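Local coordinates for protein dihydropyrimidinase (Brevibacillus agri, PDB 3SFW) that catalyses, as a zinc-binding dihydropyrimidinase of the amidohydrolase family, the hydrolytic ring opening of dihydropyrimidines, probably at its two-zinc centre, at residues 266-271 with 347-352; 208-213 with 274-279. All blocks are in the same frame, centred on the assembly; numbering follows the deposited sequence.

Contact 1 (266-271 with 347-352); sequences QYLVLD and TILFSE
Leu268 and Val269, at the end of helix 265-269, meet Ile348, Leu349 and Glu352 of helix 345-354 in a buried helix-helix contact of the TIM-barrel-type amidohydrolase domain. The closest approach is methyl to methyl: Leu268 CD1 lies 3.8 Å from Leu349 CD1 and 4.0 Å from Leu349 CD2, so one methyl of the first leucine sits against both branches of the second. The two side chains cross at about a right angle. Beside them, Val269 divides its branches between two partners, CG1 approaching Ile348 CG2 at 4.3 Å while CG2, anti to the backbone N, reaches the aliphatic part of Glu352. Further out, Trp301 of helix 295-305 touches both Leu268 and Leu349, and Phe364 of helix 361-376 also packs on Leu349, so the leucine pair is shared among four helices. Gln266 NE2 hydrogen-bonds to Ser314 O and Tyr267 OH to Pro289 O, tying the shorter helix to two loops. The Glu352 chain bends at chi2 (-65°); its OE1 forms a salt bridge with Lys356 NZ, while its CG remains 4.2 Å from Val269 CG2.

Contact 2 (208-213 with 274-279); sequences HAYTRP and ALEKPD
His208 and Leu275 form the apolar half of a partly buried contact between helix 206-210 and a 3-10 segment in the loop that follows helix 265-269, within the TIM-barrel-type amidohydrolase domain. Leu275 CD2 approaches His208 CB at 4.3 Å and stands obliquely to the imidazole. The leucine has an unusual chi2 of 103°, away from the staggered positions, and its side chain also packs on Ile206. In His208 the ring is carried anti to the backbone N (chi1 175°), where NE2 hydrogen-bonds to the carbonyl of Trp287. One face of the imidazole takes Arg212 CD, 3.6 Å above the plane and displaced toward the rim; the guanidinium of that arginine makes a salt bridge through NH2 with Glu185. The histidine is therefore held by a polar bond as well as by aliphatic packing, about 10 Å from a bound zinc ion. At the exposed side, the long, extended arm of Glu276 carries its carboxylate towards the phenol of Tyr210. Tyr210 OH and Glu276 OE2 stay 4.5 Å apart, and a water bridges them: it lies 2.8 Å from Tyr210 OH and donates to Glu276 OE2 at 2.7 Å.

Contact 1 is buried, whereas contact 2 is only partly so, with Tyr210 and Glu276 exposed, and their chemistry differs accordingly. Contact 1, centred about 14 Å from the centre of the chain, is a helix-against-helix junction made by aliphatic branches, with the carboxylate of Glu352 paired to Lys356, outside the two segments. Contact 2, centred about 23 Å out, joins a helix end to a 3-10 turn, and solvent takes part in it through a bridging water. The two centres lie about 19 Å apart, and 266-271 is closely followed by 274-279: one short run of chain is thus applied to two partners, first helix 345-354 and then helix 206-210, and the paired segments alternate along the chain.

Contact 1 (266-271 with 347-352)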
ATOM      1  N   GLN A 266     -19.302 -18.054   9.280  1.00 10.75           N
ATOM      2  CA  GLN A 266     -19.992 -16.934  10.000  1.00 13.35           C
ATOM      3  C   GLN A 266     -19.531 -15.555   9.549  1.00 12.52           C
ATOM      4  O   GLN A 266     -20.327 -14.611   9.496  1.00 13.48           O
ATOM      5  CB  GLN A 266     -19.902 -17.086  11.539  1.00 11.52           C
ATOM      6  CG  GLN A 266     -18.447 -17.195  12.146  1.00 11.79           C
ATOM      7  CD  GLN A 266     -17.924 -18.641  12.090  1.00 11.90           C
ATOM      8  OE1 GLN A 266     -18.227 -19.383  11.149  1.00 10.95           O
ATOM      9  NE2 GLN A 266     -17.120 -19.024  13.066  1.00 11.20           N
ATOM     10  N   TYR A 267     -18.276 -15.440   9.122  1.00  9.78           N
ATOM     11  CA  TYR A 267     -17.775 -14.120   8.708  1.00  9.07           C
ATOM     12  C   TYR A 267     -18.086 -13.841   7.245  1.00 11.16           C
ATOM     13  O   TYR A 267     -17.992 -12.716   6.815  1.00 12.51           O
ATOM     14  CB  TYR A 267     -16.272 -13.969   9.011  1.00 10.40           C
ATOM     15  CG  TYR A 267     -15.976 -14.242  10.469  1.00  9.25           C
ATOM     16  CD1 TYR A 267     -15.220 -15.358  10.857  1.00  9.22           C
ATOM     17  CD2 TYR A 267     -16.483 -13.379  11.468  1.00  9.54           C
ATOM     18  CE1 TYR A 267     -14.983 -15.646  12.206  1.00  9.88           C
ATOM     19  CE2 TYR A 267     -16.220 -13.630  12.813  1.00  7.85           C
ATOM     20  CZ  TYR A 267     -15.472 -14.759  13.181  1.00 11.42           C
ATOM     21  OH  TYR A 267     -15.219 -14.980  14.530  1.00 11.45           O
ATOM     22  N   LEU A 268     -18.452 -14.894   6.498  1.00 10.46           N
ATOM     23  CA  LEU A 268     -18.831 -14.773   5.092  1.00 11.11           C
ATOM     24  C   LEU A 268     -20.290 -14.361   4.880  1.00 13.61           C
ATOM     25  O   LEU A 268     -20.588 -13.667   3.919  1.00 12.50           O
ATOM     26  CB  LEU A 268     -18.496 -16.048   4.276  1.00  9.90           C
ATOM     27  CG  LEU A 268     -16.988 -16.375   4.229  1.00 11.23           C
ATOM     28  CD1 LEU A 268     -16.796 -17.841   3.659  1.00 11.25           C
ATOM     29  CD2 LEU A 268     -16.248 -15.323   3.378  1.00 13.32           C
ATOM     30  N   VAL A 269     -21.181 -14.814   5.761  1.00 11.47           N
ATOM     31  CA  VAL A 269     -22.602 -14.774   5.492  1.00 11.36           C
ATOM     32  C   VAL A 269     -23.392 -14.097   6.620  1.00 13.71           C
ATOM     33  O   VAL A 269     -24.595 -13.871   6.451  1.00 13.97           O
ATOM     34  CB  VAL A 269     -23.182 -16.217   5.171  1.00 14.65           C
ATOM     35  CG1 VAL A 269     -23.289 -17.119   6.434  1.00 14.10           C
ATOM     36  CG2 VAL A 269     -24.522 -16.146   4.533  1.00 27.11           C
ATOM     37  N   LEU A 270     -22.740 -13.840   7.750  1.00 10.84           N
ATOM     38  CA  LEU A 270     -23.383 -13.126   8.871  1.00 11.58           C
ATOM     39  C   LEU A 270     -22.690 -11.827   9.180  1.00 12.54           C
ATOM     40  O   LEU A 270     -21.543 -11.629   8.797  1.00 13.95           O
ATOM     41  CB  LEU A 270     -23.416 -13.987  10.149  1.00 11.42           C
ATOM     42  CG  LEU A 270     -24.118 -15.351  10.056  1.00 12.76           C
ATOM     43  CD1 LEU A 270     -23.954 -16.122  11.385  1.00 11.63           C
ATOM     44  CD2 LEU A 270     -25.620 -15.206   9.775  1.00 12.74           C
ATOM     45  N   ASP A 271     -23.442 -10.849   9.732  1.00 14.35           N
ATOM     46  CA  ASP A 271     -22.866  -9.522   9.963  1.00 13.62           C
ATOM     47  C   ASP A 271     -23.270  -8.967  11.328  1.00 12.21           C
ATOM     48  O   ASP A 271     -24.101  -9.569  12.006  1.00 11.16           O
ATOM     49  CB  ASP A 271     -23.210  -8.544   8.821  1.00 13.68           C
ATOM     50  CG  ASP A 271     -24.642  -8.072   8.859  1.00 16.75           C
ATOM     51  OD1 ASP A 271     -24.947  -7.164   9.651  1.00 18.17           O
ATOM     52  OD2 ASP A 271     -25.452  -8.624   8.121  1.00 17.35           O
ATOM     53  N   THR A 347     -21.789 -26.903   3.069  1.00 10.86           N
ATOM     54  CA  THR A 347     -22.962 -26.478   2.267  1.00 11.76           C
ATOM     55  C   THR A 347     -23.037 -24.964   2.061  1.00 12.13           C
ATOM     56  O   THR A 347     -23.306 -24.500   0.940  1.00 12.17           O
ATOM     57  CB  THR A 347     -24.308 -26.972   2.840  1.00 18.72           C
ATOM     58  OG1 THR A 347     -24.322 -28.407   2.810  1.00 18.33           O
ATOM     59  CG2 THR A 347     -25.465 -26.474   1.920  1.00 17.12           C
ATOM     60  N   ILE A 348     -22.702 -24.197   3.089  1.00 11.54           N
ATOM     61  CA  ILE A 348     -22.682 -22.737   2.952  1.00 10.92           C
ATOM     62  C   ILE A 348     -21.642 -22.289   1.926  1.00 12.75           C
ATOM     63  O   ILE A 348     -21.919 -21.429   1.093  1.00 11.88           O
ATOM     64  CB  ILE A 348     -22.477 -22.051   4.299  1.00 13.92           C
ATOM     65  CG1 ILE A 348     -23.751 -22.289   5.151  1.00 12.37           C
ATOM     66  CG2 ILE A 348     -22.186 -20.560   4.141  1.00 12.22           C
ATOM     67  CD1 ILE A 348     -23.629 -21.729   6.565  1.00 14.29           C
ATOM     68  N   LEU A 349     -20.458 -22.858   1.993  1.00 10.97           N
ATOM     69  CA  LEU A 349     -19.409 -22.501   1.029  1.00 12.19           C
ATOM     70  C   LEU A 349     -19.832 -22.873  -0.405  1.00 12.77           C
ATOM     71  O   LEU A 349     -19.597 -22.126  -1.334  1.00 15.21           O
ATOM     72  CB  LEU A 349     -18.047 -23.140   1.406  1.00 11.67           C
ATOM     73  CG  LEU A 349     -17.172 -22.221   2.341  1.00 13.70           C
ATOM     74  CD1 LEU A 349     -16.597 -21.073   1.579  1.00 14.02           C
ATOM     75  CD2 LEU A 349     -17.922 -21.632   3.514  1.00 20.18           C
ATOM     76  N   PHE A 350     -20.505 -23.998  -0.561  1.00 11.82           N
ATOM     77  CA  PHE A 350     -20.977 -24.371  -1.915  1.00 12.63           C
ATOM     78  C   PHE A 350     -22.087 -23.394  -2.337  1.00 15.03           C
ATOM     79  O   PHE A 350     -22.090 -22.860  -3.453  1.00 13.27           O
ATOM     80  CB  PHE A 350     -21.516 -25.801  -1.919  1.00 10.84           C
ATOM     81  CG  PHE A 350     -22.104 -26.199  -3.255  1.00 13.01           C
ATOM     82  CD1 PHE A 350     -21.270 -26.502  -4.344  1.00 15.19           C
ATOM     83  CD2 PHE A 350     -23.470 -26.168  -3.445  1.00 14.72           C
ATOM     84  CE1 PHE A 350     -21.821 -26.823  -5.600  1.00 16.90           C
ATOM     85  CE2 PHE A 350     -24.033 -26.480  -4.705  1.00 14.23           C
ATOM     86  CZ  PHE A 350     -23.200 -26.787  -5.778  1.00 16.83           C
ATOM     87  N   SER A 351     -23.071 -23.216  -1.474  1.00 12.05           N
ATOM     88  CA  SER A 351     -24.287 -22.518  -1.893  1.00 14.76           C
ATOM     89  C   SER A 351     -24.070 -21.001  -2.014  1.00 13.39           C
ATOM     90  O   SER A 351     -24.603 -20.353  -2.923  1.00 13.25           O
ATOM     91  CB  SER A 351     -25.421 -22.823  -0.910  1.00 14.85           C
ATOM     92  OG  SER A 351     -26.671 -22.350  -1.420  1.00 15.62           O
ATOM     93  N   GLU A 352     -23.344 -20.405  -1.067  1.00 13.76           N
ATOM     94  CA  GLU A 352     -23.124 -18.973  -1.138  1.00 14.38           C
ATOM     95  C   GLU A 352     -21.890 -18.665  -1.946  1.00 14.08           C
ATOM     96  O   GLU A 352     -21.684 -17.504  -2.336  1.00 16.05           O
ATOM     97  CB  GLU A 352     -22.977 -18.388   0.263  1.00 14.32           C
ATOM     98  CG  GLU A 352     -24.332 -18.333   0.974  1.00 17.02           C
ATOM     99  CD  GLU A 352     -25.303 -17.379   0.278  1.00 19.79           C
ATOM    100  OE1 GLU A 352     -24.916 -16.217   0.004  1.00 19.12           O
ATOM    101  OE2 GLU A 352     -26.461 -17.782   0.023  1.00 18.39           O
TER

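Contact 2 (208-213 with 274-279)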
ATOM      1  N   HIS A 208     -20.430  -6.788  22.756  1.00 14.97           N
ATOM      2  CA  HIS A 208     -19.368  -7.776  22.458  1.00 16.03           C
ATOM      3  C   HIS A 208     -18.634  -7.397  21.168  1.00 16.65           C
ATOM      4  O   HIS A 208     -17.400  -7.549  21.060  1.00 14.89           O
ATOM      5  CB  HIS A 208     -19.920  -9.220  22.379  1.00 13.88           C
ATOM      6  CG  HIS A 208     -18.885 -10.199  21.954  1.00 14.55           C
ATOM      7  ND1 HIS A 208     -17.925 -10.685  22.817  1.00 17.26           N
ATOM      8  CD2 HIS A 208     -18.589 -10.701  20.732  1.00 18.24           C
ATOM      9  CE1 HIS A 208     -17.103 -11.480  22.147  1.00 18.08           C
ATOM     10  NE2 HIS A 208     -17.508 -11.534  20.889  1.00 17.75           N
ATOM     11  N   ALA A 209     -19.366  -6.858  20.188  1.00 14.88           N
ATOM     12  CA  ALA A 209     -18.703  -6.440  18.972  1.00 14.04           C
ATOM     13  C   ALA A 209     -18.019  -5.095  19.153  1.00 15.71           C
ATOM     14  O   ALA A 209     -16.902  -4.890  18.693  1.00 15.96           O
ATOM     15  CB  ALA A 209     -19.676  -6.408  17.812  1.00 13.43           C
ATOM     16  N   TYR A 210     -18.739  -4.131  19.742  1.00 16.60           N
ATOM     17  CA  TYR A 210     -18.213  -2.792  19.835  1.00 16.34           C
ATOM     18  C   TYR A 210     -16.919  -2.697  20.603  1.00 14.99           C
ATOM     19  O   TYR A 210     -16.148  -1.763  20.392  1.00 18.67           O
ATOM     20  CB  TYR A 210     -19.235  -1.850  20.445  1.00 15.41           C
ATOM     21  CG  TYR A 210     -20.484  -1.666  19.612  1.00 16.73           C
ATOM     22  CD1 TYR A 210     -21.658  -1.170  20.202  1.00 19.72           C
ATOM     23  CD2 TYR A 210     -20.490  -1.926  18.246  1.00 17.53           C
ATOM     24  CE1 TYR A 210     -22.819  -0.948  19.432  1.00 19.06           C
ATOM     25  CE2 TYR A 210     -21.656  -1.739  17.473  1.00 22.64           C
ATOM     26  CZ  TYR A 210     -22.801  -1.195  18.076  1.00 22.21           C
ATOM     27  OH  TYR A 210     -23.971  -1.031  17.330  1.00 26.83           O
ATOM     28  N   THR A 211     -16.674  -3.651  21.509  1.00 14.22           N
ATOM     29  CA  THR A 211     -15.495  -3.612  22.351  1.00 15.77           C
ATOM     30  C   THR A 211     -14.312  -4.403  21.717  1.00 14.65           C
ATOM     31  O   THR A 211     -13.234  -4.520  22.324  1.00 13.28           O
ATOM     32  CB  THR A 211     -15.775  -4.240  23.750  1.00 17.09           C
ATOM     33  OG1 THR A 211     -16.354  -5.550  23.602  1.00 14.71           O
ATOM     34  CG2 THR A 211     -16.769  -3.355  24.576  1.00 18.24           C
ATOM     35  N   ARG A 212     -14.555  -4.977  20.540  1.00 15.47           N
ATOM     36  CA  ARG A 212     -13.456  -5.619  19.762  1.00 15.07           C
ATOM     37  C   ARG A 212     -13.358  -5.089  18.334  1.00 14.69           C
ATOM     38  O   ARG A 212     -13.598  -5.846  17.379  1.00 15.86           O
ATOM     39  CB  ARG A 212     -13.664  -7.138  19.711  1.00 14.06           C
ATOM     40  CG  ARG A 212     -14.229  -7.711  21.007  1.00 13.85           C
ATOM     41  CD  ARG A 212     -14.564  -9.201  20.848  1.00 17.52           C
ATOM     42  NE  ARG A 212     -13.380 -10.064  20.936  1.00 16.10           N
ATOM     43  CZ  ARG A 212     -12.923 -10.616  22.074  1.00 19.16           C
ATOM     44  NH1 ARG A 212     -13.558 -10.406  23.246  1.00 17.19           N
ATOM     45  NH2 ARG A 212     -11.881 -11.460  22.044  1.00 15.81           N
ATOM     46  N   PRO A 213     -12.979  -3.804  18.153  1.00 15.84           N
ATOM     47  CA  PRO A 213     -13.075  -3.236  16.801  1.00 13.09           C
ATOM     48  C   PRO A 213     -12.109  -3.883  15.822  1.00 14.93           C
ATOM     49  O   PRO A 213     -11.098  -4.482  16.241  1.00 14.96           O
ATOM     50  CB  PRO A 213     -12.689  -1.765  16.991  1.00 15.80           C
ATOM     51  CG  PRO A 213     -12.658  -1.520  18.466  1.00 17.94           C
ATOM     52  CD  PRO A 213     -12.398  -2.844  19.112  1.00 15.33           C
ATOM     53  N   ALA A 274     -26.576  -8.983  13.477  1.00 14.00           N
ATOM     54  CA  ALA A 274     -27.214 -10.150  14.121  1.00 12.96           C
ATOM     55  C   ALA A 274     -27.140 -10.006  15.663  1.00 12.53           C
ATOM     56  O   ALA A 274     -27.932 -10.613  16.388  1.00 17.25           O
ATOM     57  CB  ALA A 274     -26.541 -11.469  13.679  1.00 13.41           C
ATOM     58  N   LEU A 275     -26.132  -9.284  16.143  1.00 14.32           N
ATOM     59  CA  LEU A 275     -25.925  -9.191  17.584  1.00 13.43           C
ATOM     60  C   LEU A 275     -26.956  -8.264  18.212  1.00 15.38           C
ATOM     61  O   LEU A 275     -27.005  -8.150  19.446  1.00 14.71           O
ATOM     62  CB  LEU A 275     -24.521  -8.679  17.927  1.00 14.61           C
ATOM     63  CG  LEU A 275     -23.574  -9.898  17.897  1.00 20.71           C
ATOM     64  CD1 LEU A 275     -22.792  -9.838  16.607  1.00 25.82           C
ATOM     65  CD2 LEU A 275     -22.642  -9.950  19.078  1.00 25.67           C
ATOM     66  N   GLU A 276     -27.656  -7.514  17.357  1.00 16.23           N
ATOM     67  CA  GLU A 276     -28.662  -6.543  17.846  1.00 19.14           C
ATOM     68  C   GLU A 276     -30.009  -7.198  18.067  1.00 20.01           C
ATOM     69  O   GLU A 276     -30.951  -6.530  18.542  1.00 21.07           O
ATOM     70  CB  GLU A 276     -28.844  -5.379  16.864  1.00 17.74           C
ATOM     71  CG  GLU A 276     -27.633  -4.517  16.606  1.00 23.60           C
ATOM     72  CD  GLU A 276     -27.841  -3.656  15.330  1.00 29.66           C
ATOM     73  OE1 GLU A 276     -29.006  -3.436  14.926  1.00 33.07           O
ATOM     74  OE2 GLU A 276     -26.862  -3.221  14.727  1.00 27.79           O
ATOM     75  N   LYS A 277     -30.136  -8.481  17.725  1.00 17.04           N
ATOM     76  CA  LYS A 277     -31.455  -9.129  17.838  1.00 19.60           C
ATOM     77  C   LYS A 277     -31.926  -9.050  19.278  1.00 21.63           C
ATOM     78  O   LYS A 277     -31.167  -9.329  20.201  1.00 20.58           O
ATOM     79  CB  LYS A 277     -31.462 -10.581  17.362  1.00 19.78           C
ATOM     80  CG  LYS A 277     -31.210 -10.786  15.877  1.00 18.24           C
ATOM     81  CD  LYS A 277     -30.936 -12.280  15.627  1.00 23.00           C
ATOM     82  CE  LYS A 277     -30.580 -12.560  14.157  1.00 26.97           C
ATOM     83  NZ  LYS A 277     -31.761 -12.357  13.239  1.00 25.85           N
ATOM     84  N   PRO A 278     -33.195  -8.642  19.480  1.00 21.23           N
ATOM     85  CA  PRO A 278     -33.679  -8.352  20.836  1.00 23.59           C
ATOM     86  C   PRO A 278     -33.970  -9.621  21.690  1.00 22.66           C
ATOM     87  O   PRO A 278     -33.846 -10.772  21.207  1.00 19.88           O
ATOM     88  CB  PRO A 278     -34.977  -7.559  20.568  1.00 21.96           C
ATOM     89  CG  PRO A 278     -35.517  -8.178  19.291  1.00 23.79           C
ATOM     90  CD  PRO A 278     -34.264  -8.571  18.463  1.00 22.71           C
ATOM     91  N   ASP A 279     -34.303  -9.410  22.967  1.00 22.41           N
ATOM     92  CA  ASP A 279     -34.743 -10.515  23.814  1.00 21.87           C
ATOM     93  C   ASP A 279     -33.561 -11.466  24.054  1.00 19.91           C
ATOM     94  O   ASP A 279     -33.753 -12.682  24.068  1.00 20.79           O
ATOM     95  CB  ASP A 279     -35.832 -11.348  23.113  1.00 27.08           C
ATOM     96  CG  ASP A 279     -37.151 -10.613  22.961  1.00 32.96           C
ATOM     97  OD1 ASP A 279     -37.571  -9.937  23.917  1.00 35.18           O
ATOM     98  OD2 ASP A 279     -37.790 -10.782  21.895  1.00 36.85           O
TER
HETATM   99  O   HOH W   1     -24.311  -2.483  14.936  1.00 33.80           O